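Local coordinates for methyl-accepting chemotaxis protein (Campylobacter jejuni, PDB 6W3O) that probably senses small amino-acid-like ligands through a double Cache (dCache) sensor module and passes the signal on to steer chemotaxis, at residues Q37-A42 with K70-S75; N77-Y82 with L136-I141; G175-F180 with A238-S243. All blocks are in the same frame, centred on the assembly; numbering follows the deposited sequence. Where two conformers were deposited one is given.

Contact 1. Residues Q37-A42 with K70-S75; sequences QSFTRA and KYYRHS. With NA (sodium ion), chain G; NA (sodium ion), chain E; SO4 (sulfate ion), chain D.
The ring of Tyr72 turns an edge to one face of Phe39 in an offset edge-to-face pair, ring centres 5.4 Å apart and planes at 64°. Tyr72 CD2 reaches Phe39 CE2 at 3.6 Å. The two side chains lie alongside, pointing opposite ways, each reaching across the gap between its own helix and the other. Phe39, its CG turned away from the backbone nitrogen (chi1 171°), sends its ring against the last turn of helix 58-76, where Phe39 CE2 lies 3.3 Å from Tyr72 O and the ring edge faces Ser75 OG. That same carbonyl accepts a 2.7 Å hydrogen bond from Ser75 OG, whose other partner is a sodium ion. The arrangement joins the long N-terminal helix 4-48 to helix 58-76, an antiparallel pair whose local axes stand 11.4 Å apart; a long helix running beside the sensor lobes is characteristic of dCache modules. So wide a gap is bridged by the two aromatic rings, and Ala42 adds to the contact: its CB packs 4.0 Å from Tyr72 CE2. The tyrosine hydroxyl lies close to the carbonyl of Ala42 but is hydrogen-bonded to Asp46, one turn farther along helix 4-48. Phe39 also packs on Val159 of strand 152-162. On the far side of helix 58-76, Arg73 and His74 converge on a sulfate ion, most likely a leftover of the crystallisation medium: Arg73 NH2 and His74 NE2 both donate to its O3, the histidine bond being 2.7 Å long and nearly straight at 170°.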
loop_
_atom_site.group_PDB
_atom_site.type_symbol
_atom_site.label_atom_id
_atom_site.label_comp_id
_atom_site.label_asym_id
_atom_site.label_seq_id
_atom_site.Cartn_x
_atom_site.Cartn_y
_atom_site.Cartn_z
ATOM N N GLN A 37 3.955 4.108 -7.786
ATOM C CA GLN A 37 4.937 5.190 -7.792
ATOM C C GLN A 37 5.375 5.543 -9.202
ATOM O O GLN A 37 5.459 6.717 -9.538
ATOM C CB GLN A 37 6.136 4.821 -6.912
ATOM C CG GLN A 37 5.847 4.751 -5.424
ATOM C CD GLN A 37 6.987 4.081 -4.665
ATOM O OE1 GLN A 37 7.495 3.043 -5.113
ATOM N NE2 GLN A 37 7.340 4.606 -3.487
ATOM N N SER A 38 5.652 4.536 -10.026
ATOM C CA SER A 38 6.074 4.828 -11.396
ATOM C C SER A 38 4.988 5.608 -12.129
ATOM O O SER A 38 5.272 6.562 -12.860
ATOM C CB SER A 38 6.394 3.528 -12.132
ATOM O OG SER A 38 7.575 2.920 -11.569
ATOM N N PHE A 39 3.738 5.166 -11.972
ATOM C CA PHE A 39 2.592 5.854 -12.559
ATOM C C PHE A 39 2.546 7.325 -12.143
ATOM O O PHE A 39 2.386 8.226 -12.973
ATOM C CB PHE A 39 1.347 5.080 -12.151
ATOM C CG PHE A 39 0.050 5.770 -12.485
ATOM C CD1 PHE A 39 -0.547 6.599 -11.560
ATOM C CD2 PHE A 39 -0.600 5.534 -13.661
ATOM C CE1 PHE A 39 -1.763 7.177 -11.833
ATOM C CE2 PHE A 39 -1.828 6.079 -13.932
ATOM C CZ PHE A 39 -2.434 6.884 -13.012
ATOM N N THR A 40 2.700 7.551 -10.845
ATOM C CA THR A 40 2.612 8.893 -10.287
ATOM C C THR A 40 3.733 9.762 -10.838
ATOM O O THR A 40 3.538 10.943 -11.154
ATOM C CB THR A 40 2.607 8.802 -8.761
ATOM O OG1 THR A 40 1.473 8.005 -8.337
ATOM C CG2 THR A 40 2.529 10.145 -8.125
ATOM N N ARG A 41 4.930 9.184 -10.928
ATOM C CA ARG A 41 6.073 9.893 -11.463
ATOM C C ARG A 41 5.852 10.288 -12.927
ATOM O O ARG A 41 6.250 11.395 -13.350
ATOM C CB ARG A 41 7.314 9.022 -11.279
ATOM C CG ARG A 41 8.559 9.547 -11.929
ATOM C CD ARG A 41 9.777 9.086 -11.164
ATOM N NE ARG A 41 9.847 9.810 -9.903
ATOM C CZ ARG A 41 9.750 9.286 -8.680
ATOM N NH1 ARG A 41 9.710 7.973 -8.487
ATOM N NH2 ARG A 41 9.772 10.118 -7.621
ATOM N N ALA A 42 5.299 9.374 -13.721
ATOM C CA ALA A 42 5.027 9.659 -15.122
ATOM C C ALA A 42 4.023 10.811 -15.249
ATOM O O ALA A 42 4.184 11.699 -16.087
ATOM C CB ALA A 42 4.535 8.408 -15.826
ATOM N N LYS A 70 -7.535 12.535 -16.308
ATOM C CA LYS A 70 -8.545 11.592 -16.719
ATOM C C LYS A 70 -7.968 10.383 -17.428
ATOM O O LYS A 70 -8.297 9.233 -17.116
ATOM C CB LYS A 70 -9.614 12.254 -17.584
ATOM C CG LYS A 70 -10.677 11.302 -18.122
ATOM C CD LYS A 70 -11.634 12.032 -19.057
ATOM C CE LYS A 70 -10.994 12.378 -20.391
ATOM N NZ LYS A 70 -12.005 12.948 -21.339
ATOM N N TYR A 71 -7.125 10.628 -18.428
ATOM C CA TYR A 71 -6.522 9.515 -19.165
ATOM C C TYR A 71 -5.703 8.639 -18.243
ATOM O O TYR A 71 -5.763 7.387 -18.300
ATOM C CB TYR A 71 -5.644 10.014 -20.288
ATOM C CG TYR A 71 -6.339 10.792 -21.322
ATOM C CD1 TYR A 71 -7.625 10.505 -21.730
ATOM C CD2 TYR A 71 -5.719 11.930 -21.831
ATOM C CE1 TYR A 71 -8.303 11.355 -22.654
ATOM C CE2 TYR A 71 -6.333 12.732 -22.726
ATOM C CZ TYR A 71 -7.600 12.476 -23.147
ATOM O OH TYR A 71 -8.126 13.336 -24.033
ATOM N N TYR A 72 -4.890 9.263 -17.377
ATOM C CA TYR A 72 -4.131 8.498 -16.434
ATOM C C TYR A 72 -4.986 7.692 -15.476
ATOM O O TYR A 72 -4.771 6.506 -15.262
ATOM C CB TYR A 72 -3.152 9.372 -15.658
ATOM C CG TYR A 72 -1.775 9.522 -16.309
ATOM C CD1 TYR A 72 -1.551 10.355 -17.406
ATOM C CD2 TYR A 72 -0.679 8.933 -15.736
ATOM C CE1 TYR A 72 -0.283 10.511 -17.962
ATOM C CE2 TYR A 72 0.593 9.096 -16.272
ATOM C CZ TYR A 72 0.785 9.898 -17.370
ATOM O OH TYR A 72 2.084 10.075 -17.826
ATOM N N ARG A 73 -6.051 8.329 -14.956
ATOM C CA ARG A 73 -6.979 7.614 -14.081
ATOM C C ARG A 73 -7.534 6.370 -14.770
ATOM O O ARG A 73 -7.559 5.273 -14.180
ATOM C CB ARG A 73 -8.113 8.525 -13.616
ATOM C CG ARG A 73 -9.131 7.776 -12.793
ATOM C CD ARG A 73 -10.213 8.669 -12.182
ATOM N NE ARG A 73 -10.990 9.416 -13.168
ATOM C CZ ARG A 73 -12.049 8.967 -13.835
ATOM N NH1 ARG A 73 -12.453 7.708 -13.773
ATOM N NH2 ARG A 73 -12.704 9.769 -14.641
ATOM N N HIS A 74 -7.984 6.540 -16.004
ATOM C CA HIS A 74 -8.532 5.411 -16.742
ATOM C C HIS A 74 -7.493 4.334 -17.007
ATOM O O HIS A 74 -7.792 3.138 -16.929
ATOM C CB HIS A 74 -9.089 5.888 -18.053
ATOM C CG HIS A 74 -10.346 6.674 -17.942
ATOM N ND1 HIS A 74 -10.784 7.480 -18.960
ATOM C CD2 HIS A 74 -11.275 6.745 -16.966
ATOM C CE1 HIS A 74 -11.949 8.004 -18.610
ATOM N NE2 HIS A 74 -12.281 7.574 -17.409
ATOM N N SER A 75 -6.265 4.736 -17.320
ATOM C CA SER A 75 -5.242 3.787 -17.699
ATOM C C SER A 75 -5.012 2.720 -16.643
ATOM O O SER A 75 -4.728 1.565 -16.983
ATOM C CB SER A 75 -4.001 4.544 -18.095
ATOM O OG SER A 75 -3.338 5.023 -16.995
HETATM NA NA NA G . -1.327 3.075 -16.684
HETATM NA NA NA E . 7.207 0.156 -12.108
HETATM S S SO4 D . -15.585 7.443 -15.769
HETATM O O1 SO4 D . -14.960 6.678 -14.641
HETATM O O2 SO4 D . -16.795 8.086 -15.195
HETATM O O3 SO4 D . -14.584 8.451 -16.231
HETATM O O4 SO4 D . -16.094 6.612 -16.895
HETATM O O HOH W 1 5.421 0.364 -14.266
#

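Contact 2. Residues N77-Y82 with L136-I141; sequences NALNVY and LKQYVI. With SKG (4-methylisoleucine), chain C.
In the first PDC sensor domain, the lobe that holds 4-methylisoleucine, two loop-to-strand entries meet beside the ligand pocket, and Leu79 packs between them. Its CG presses on Leu136 CD1 at 3.5 Å, tighter than usual for carbon atoms. The branches of Leu79 then part: Leu79 CD2 meets Val140 CG1 at 3.6 Å, Val140 standing roughly perpendicular to Leu79, while Leu79 CD1 lies 3.8 Å from Gln138 NE2, against the extended amide arm. A chi1 of -167°, which sets CG opposite the backbone nitrogen, carries this fork across to the 136-141 segment. Leu136 CD1 also lies 3.7 Å from Asn80 OD1, an oxygen buried here without a polar partner; Asn80 ND2 instead donates to Asp160, which also binds the ligand. Two residues on, the Tyr82 ring receives the ligand's CD1 over the centre of one face, 3.7 Å above its plane, and Tyr82 OH is hydrogen-bonded to Asp160. Strand 152-162 runs between strands 80-84 and 139-149 in the antiparallel sheet, so Leu79 and Val140 meet across an intervening strand, while helix 58-76 packs behind at Val81.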
loop_
_atom_site.group_PDB
_atom_site.type_symbol
_atom_site.label_atom_id
_atom_site.label_comp_id
_atom_site.label_asym_id
_atom_site.label_seq_id
_atom_site.Cartn_x
_atom_site.Cartn_y
_atom_site.Cartn_z
ATOM N N ASN A 77 -7.232 2.427 -13.820
ATOM C CA ASN A 77 -8.455 2.291 -13.032
ATOM C C ASN A 77 -8.283 2.794 -11.610
ATOM O O ASN A 77 -8.699 2.146 -10.664
ATOM C CB ASN A 77 -8.998 0.852 -13.071
ATOM C CG ASN A 77 -10.401 0.773 -12.555
ATOM O OD1 ASN A 77 -11.199 1.716 -12.721
ATOM N ND2 ASN A 77 -10.733 -0.373 -11.961
ATOM N N ALA A 78 -7.671 3.965 -11.451
ATOM C CA ALA A 78 -7.594 4.599 -10.142
ATOM C C ALA A 78 -8.967 5.149 -9.779
ATOM O O ALA A 78 -9.840 5.350 -10.632
ATOM C CB ALA A 78 -6.590 5.734 -10.158
ATOM N N LEU A 79 -9.167 5.370 -8.489
ATOM C CA LEU A 79 -10.450 5.886 -8.002
ATOM C C LEU A 79 -10.558 7.400 -8.232
ATOM O O LEU A 79 -11.584 7.879 -8.690
ATOM C CB LEU A 79 -10.625 5.537 -6.525
ATOM C CG LEU A 79 -12.041 5.765 -6.035
ATOM C CD1 LEU A 79 -12.954 4.681 -6.671
ATOM C CD2 LEU A 79 -12.041 5.699 -4.509
ATOM N N ASN A 80 -9.490 8.120 -7.878
ATOM C CA ASN A 80 -9.409 9.578 -8.001
ATOM C C ASN A 80 -8.013 9.915 -8.446
ATOM O O ASN A 80 -7.042 9.299 -7.961
ATOM C CB ASN A 80 -9.655 10.336 -6.705
ATOM C CG ASN A 80 -11.043 10.116 -6.120
ATOM O OD1 ASN A 80 -12.050 10.367 -6.762
ATOM N ND2 ASN A 80 -11.067 9.640 -4.883
ATOM N N VAL A 81 -7.889 10.943 -9.288
ATOM C CA VAL A 81 -6.571 11.508 -9.617
ATOM C C VAL A 81 -6.795 13.031 -9.624
ATOM O O VAL A 81 -7.789 13.517 -10.193
ATOM C CB VAL A 81 -6.057 11.003 -10.981
ATOM C CG1 VAL A 81 -4.779 11.705 -11.368
ATOM C CG2 VAL A 81 -5.876 9.513 -11.002
ATOM N N TYR A 82 -5.903 13.785 -8.988
ATOM C CA TYR A 82 -6.203 15.185 -8.692
ATOM C C TYR A 82 -4.953 16.015 -8.556
ATOM O O TYR A 82 -3.872 15.512 -8.270
ATOM C CB TYR A 82 -7.107 15.324 -7.442
ATOM C CG TYR A 82 -6.707 14.456 -6.269
ATOM C CD1 TYR A 82 -7.133 13.131 -6.185
ATOM C CD2 TYR A 82 -5.935 14.963 -5.226
ATOM C CE1 TYR A 82 -6.789 12.342 -5.092
ATOM C CE2 TYR A 82 -5.571 14.181 -4.142
ATOM C CZ TYR A 82 -6.043 12.882 -4.059
ATOM O OH TYR A 82 -5.728 12.112 -2.981
ATOM N N LEU A 136 -15.687 9.552 -2.408
ATOM C CA LEU A 136 -16.322 8.321 -2.876
ATOM C C LEU A 136 -16.551 7.304 -1.749
ATOM O O LEU A 136 -17.134 6.246 -1.997
ATOM C CB LEU A 136 -15.546 7.704 -4.046
ATOM C CG LEU A 136 -15.623 8.516 -5.360
ATOM C CD1 LEU A 136 -14.763 7.919 -6.451
ATOM C CD2 LEU A 136 -17.052 8.635 -5.865
ATOM N N LYS A 137 -15.990 7.543 -0.570
ATOM C CA LYS A 137 -16.237 6.658 0.596
ATOM C C LYS A 137 -15.847 5.218 0.263
ATOM O O LYS A 137 -16.551 4.248 0.600
ATOM C CB LYS A 137 -17.706 6.758 1.018
ATOM C CG LYS A 137 -18.103 8.164 1.401
ATOM C CD LYS A 137 -17.509 8.596 2.700
ATOM C CE LYS A 137 -18.029 9.957 3.115
ATOM N NZ LYS A 137 -17.321 10.295 4.370
ATOM N N GLN A 138 -14.656 5.095 -0.293
ATOM C CA GLN A 138 -13.946 3.815 -0.378
ATOM C C GLN A 138 -12.610 3.942 0.332
ATOM O O GLN A 138 -12.006 5.017 0.301
ATOM C CB GLN A 138 -13.765 3.377 -1.828
ATOM C CG GLN A 138 -15.117 3.181 -2.498
ATOM C CD GLN A 138 -15.012 2.797 -3.932
ATOM O OE1 GLN A 138 -14.195 1.956 -4.279
ATOM N NE2 GLN A 138 -15.933 3.308 -4.752
ATOM N N TYR A 139 -12.093 2.833 0.850
ATOM C CA TYR A 139 -10.774 2.875 1.450
ATOM C C TYR A 139 -9.731 2.914 0.328
ATOM O O TYR A 139 -9.794 2.128 -0.652
ATOM C CB TYR A 139 -10.527 1.681 2.367
ATOM C CG TYR A 139 -11.292 1.824 3.636
ATOM C CD1 TYR A 139 -10.796 2.563 4.683
ATOM C CD2 TYR A 139 -12.596 1.311 3.727
ATOM C CE1 TYR A 139 -11.569 2.824 5.799
ATOM C CE2 TYR A 139 -13.352 1.517 4.851
ATOM C CZ TYR A 139 -12.833 2.261 5.882
ATOM O OH TYR A 139 -13.635 2.527 6.946
ATOM N N VAL A 140 -8.827 3.875 0.442
ATOM C CA VAL A 140 -7.791 4.150 -0.577
ATOM C C VAL A 140 -6.442 4.272 0.071
ATOM O O VAL A 140 -6.327 4.616 1.259
ATOM C CB VAL A 140 -8.081 5.408 -1.398
ATOM C CG1 VAL A 140 -9.377 5.241 -2.189
ATOM C CG2 VAL A 140 -8.109 6.638 -0.529
ATOM N N ILE A 141 -5.408 3.976 -0.721
ATOM C CA ILE A 141 -4.046 4.387 -0.444
ATOM C C ILE A 141 -3.741 5.517 -1.445
ATOM O O ILE A 141 -4.032 5.356 -2.642
ATOM C CB ILE A 141 -3.117 3.202 -0.693
ATOM C CG1 ILE A 141 -3.371 2.101 0.342
ATOM C CG2 ILE A 141 -1.676 3.643 -0.619
ATOM C CD1 ILE A 141 -2.793 0.749 -0.021
HETATM N N SKG C . -8.802 11.053 -1.274
HETATM C CA SKG C . -8.626 12.500 -1.055
HETATM C C SKG C . -9.105 12.754 0.376
HETATM O O SKG C . -10.079 12.113 0.842
HETATM C CB SKG C . -9.379 13.273 -2.159
HETATM C CG SKG C . -9.070 14.779 -2.035
HETATM C CD1 SKG C . -9.219 15.395 -3.427
HETATM C CD2 SKG C . -10.022 15.458 -0.999
HETATM O OXT SKG C . -8.518 13.610 1.087
HETATM C CAE SKG C . -10.864 12.944 -2.266
#

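Contact 3. Residues G175-F180 with A238-S243; sequences GNTFLF and ACITES. With NA (sodium ion), chain F.
Cys239 CB sits over one face of the Phe178 ring, 3.9 Å from its centroid, a CH-pi contact displaced toward the rim on the CE2 side. Phe178 holds CG between its backbone nitrogen and carbonyl carbon (chi1 48°), which swings the ring across the neighbouring strand. The cysteine sulfur meets the edge of a second ring, with SG 3.8 Å from Phe180 CE2, and is bonded in a disulfide to Cys230 on strand 224-233. Thr241 CG2 comes up to the edge of Phe178 near its plane, 3.8 Å from CZ. On the other face of the sheet, Leu179 CD1 packs on Ala238 CB and Thr177 CG2 on Ile240 CD1, with helix 4-48 touching Leu179 and Ile240. Strands 177-180 and 236-243 are adjacent antiparallel members of a five-stranded sheet, consistent with the membrane-proximal lobe of a dCache module. Phe178 and Cys239 form the hydrogen-bonded pair, each backbone nitrogen 2.9 Å from the other's carbonyl oxygen; the non-hydrogen-bonded pairs Thr177-Ile240 and Leu179-Ala238 lie before and after it. Toward the strand entrance the pairing slackens to a weak bond from Thr241 N to Asn176 O. The Asn176 side chain makes up for it: ND2 donates to Thr241 O at 3.1 Å, nearly within its own amide plane but from above the carbonyl plane, 46° out. Thr241 OG1 is hydrogen-bonded to Arg226. At the outer end a sodium ion is bound by Gly175 O at 2.3 Å and Thr177 OG1 at 2.4 Å, its site completed by Thr173, Pro174 and Thr190; Thr177 OG1 is also hydrogen-bonded to Thr25 of helix 4-48. The backbone angles of Gly175 would jam a CB against the preceding carbonyl oxygen, which by itself calls for glycine.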
loop_
_atom_site.group_PDB
_atom_site.type_symbol
_atom_site.label_atom_id
_atom_site.label_comp_id
_atom_site.label_asym_id
_atom_site.label_seq_id
_atom_site.Cartn_x
_atom_site.Cartn_y
_atom_site.Cartn_z
ATOM N N GLY A 175 0.257 -19.944 0.244
ATOM C CA GLY A 175 0.659 -19.899 1.606
ATOM C C GLY A 175 -0.360 -19.174 2.489
ATOM O O GLY A 175 -1.063 -18.259 2.055
ATOM N N ASN A 176 -0.300 -19.542 3.763
ATOM C CA ASN A 176 -1.120 -18.912 4.798
ATOM C C ASN A 176 -0.409 -17.622 5.227
ATOM O O ASN A 176 0.118 -17.491 6.344
ATOM C CB ASN A 176 -1.309 -19.850 5.990
ATOM C CG ASN A 176 -2.119 -19.206 7.100
ATOM O OD1 ASN A 176 -3.158 -18.596 6.809
ATOM N ND2 ASN A 176 -1.720 -19.382 8.345
ATOM N N THR A 177 -0.424 -16.668 4.302
ATOM C CA THR A 177 0.268 -15.377 4.497
ATOM C C THR A 177 -0.769 -14.304 4.797
ATOM O O THR A 177 -1.935 -14.411 4.443
ATOM C CB THR A 177 1.080 -14.984 3.240
ATOM O OG1 THR A 177 0.228 -14.937 2.093
ATOM C CG2 THR A 177 2.221 -15.977 2.997
ATOM N N PHE A 178 -0.288 -13.279 5.485
ATOM C CA PHE A 178 -1.125 -12.180 5.946
ATOM C C PHE A 178 -0.295 -10.948 6.207
ATOM O O PHE A 178 0.930 -11.008 6.353
ATOM C CB PHE A 178 -2.026 -12.577 7.129
ATOM C CG PHE A 178 -1.326 -13.311 8.254
ATOM C CD1 PHE A 178 -1.030 -14.677 8.161
ATOM C CD2 PHE A 178 -1.045 -12.681 9.437
ATOM C CE1 PHE A 178 -0.470 -15.363 9.215
ATOM C CE2 PHE A 178 -0.513 -13.374 10.510
ATOM C CZ PHE A 178 -0.157 -14.701 10.388
ATOM N N LEU A 179 -0.991 -9.808 6.256
ATOM C CA LEU A 179 -0.329 -8.523 6.413
ATOM C C LEU A 179 -1.019 -7.787 7.568
ATOM O O LEU A 179 -2.245 -7.731 7.594
ATOM C CB LEU A 179 -0.540 -7.755 5.132
ATOM C CG LEU A 179 0.441 -6.761 4.601
ATOM C CD1 LEU A 179 1.790 -7.436 4.449
ATOM C CD2 LEU A 179 -0.015 -6.214 3.261
ATOM N N PHE A 180 -0.197 -7.122 8.400
ATOM C CA PHE A 180 -0.631 -6.131 9.367
ATOM C C PHE A 180 -0.264 -4.757 8.843
ATOM O O PHE A 180 0.837 -4.564 8.338
ATOM C CB PHE A 180 0.082 -6.357 10.731
ATOM C CG PHE A 180 -0.244 -7.675 11.384
ATOM C CD1 PHE A 180 -1.409 -7.847 12.115
ATOM C CD2 PHE A 180 0.565 -8.777 11.178
ATOM C CE1 PHE A 180 -1.666 -9.056 12.747
ATOM C CE2 PHE A 180 0.265 -9.998 11.745
ATOM C CZ PHE A 180 -0.842 -10.140 12.528
ATOM N N ALA A 238 4.476 -8.450 7.258
ATOM C CA ALA A 238 4.008 -9.645 6.534
ATOM C C ALA A 238 4.384 -10.891 7.313
ATOM O O ALA A 238 5.522 -11.002 7.729
ATOM C CB ALA A 238 4.612 -9.684 5.138
ATOM N N CYS A 239 3.455 -11.836 7.438
ATOM C CA CYS A 239 3.691 -13.083 8.164
ATOM C C CYS A 239 3.200 -14.298 7.384
ATOM O O CYS A 239 2.295 -14.224 6.530
ATOM C CB CYS A 239 2.988 -13.055 9.531
ATOM S SG CYS A 239 3.465 -11.732 10.641
ATOM N N ILE A 240 3.754 -15.442 7.765
ATOM C CA ILE A 240 3.271 -16.735 7.336
ATOM C C ILE A 240 3.274 -17.628 8.563
ATOM O O ILE A 240 4.193 -17.521 9.396
ATOM C CB ILE A 240 4.143 -17.314 6.193
ATOM C CG1 ILE A 240 3.463 -18.544 5.591
ATOM C CG2 ILE A 240 5.543 -17.602 6.658
ATOM C CD1 ILE A 240 4.049 -18.962 4.242
ATOM N N THR A 241 2.267 -18.491 8.687
ATOM C CA THR A 241 2.290 -19.548 9.740
ATOM C C THR A 241 1.765 -20.853 9.159
ATOM O O THR A 241 0.981 -20.855 8.203
ATOM C CB THR A 241 1.464 -19.175 10.997
ATOM O OG1 THR A 241 0.070 -19.275 10.695
ATOM C CG2 THR A 241 1.799 -17.796 11.515
ATOM N N GLU A 242 2.123 -21.953 9.812
ATOM C CA GLU A 242 1.645 -23.271 9.434
ATOM C C GLU A 242 1.664 -24.135 10.673
ATOM O O GLU A 242 2.350 -23.855 11.651
ATOM C CB GLU A 242 2.494 -23.936 8.337
ATOM C CG GLU A 242 3.921 -24.251 8.814
ATOM C CD GLU A 242 4.815 -24.986 7.844
ATOM O OE1 GLU A 242 4.353 -25.320 6.726
ATOM O OE2 GLU A 242 6.032 -25.093 8.207
ATOM N N SER A 243 0.989 -25.271 10.573
ATOM C CA SER A 243 1.069 -26.285 11.624
ATOM C C SER A 243 2.469 -26.882 11.628
ATOM O O SER A 243 3.035 -27.091 10.566
ATOM C CB SER A 243 0.075 -27.385 11.320
ATOM O OG SER A 243 0.272 -28.503 12.194
HETATM NA NA NA F . -0.845 -16.438 0.604
HETATM O O HOH W 2 1.527 -21.596 4.831
#

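Contacts 1 and 2 are neighbours, their centres about 13 Å apart, and join where helix 58-76 runs into strand 80-84: Asn77 ends the helix in a Schellman motif, with Ala78 N bonded to Arg73 O, while Arg73 CB packs on Val81 CG2 at 3.6 Å. Segment 77-82 of contact 2 reaches the 4-methylisoleucine through Tyr82, which takes no part in the contact with 136-141, whereas the side chain of Arg73 in contact 1 remains about 11 Å from the ligand. Contact 3 belongs to the other lobe, across the chain's centre, its centre about 32 Å from that of contact 1 and about 28 Å from that of contact 2. Helix 4-48 spans both lobes, supplying one side of contact 1 and packing on contact 3.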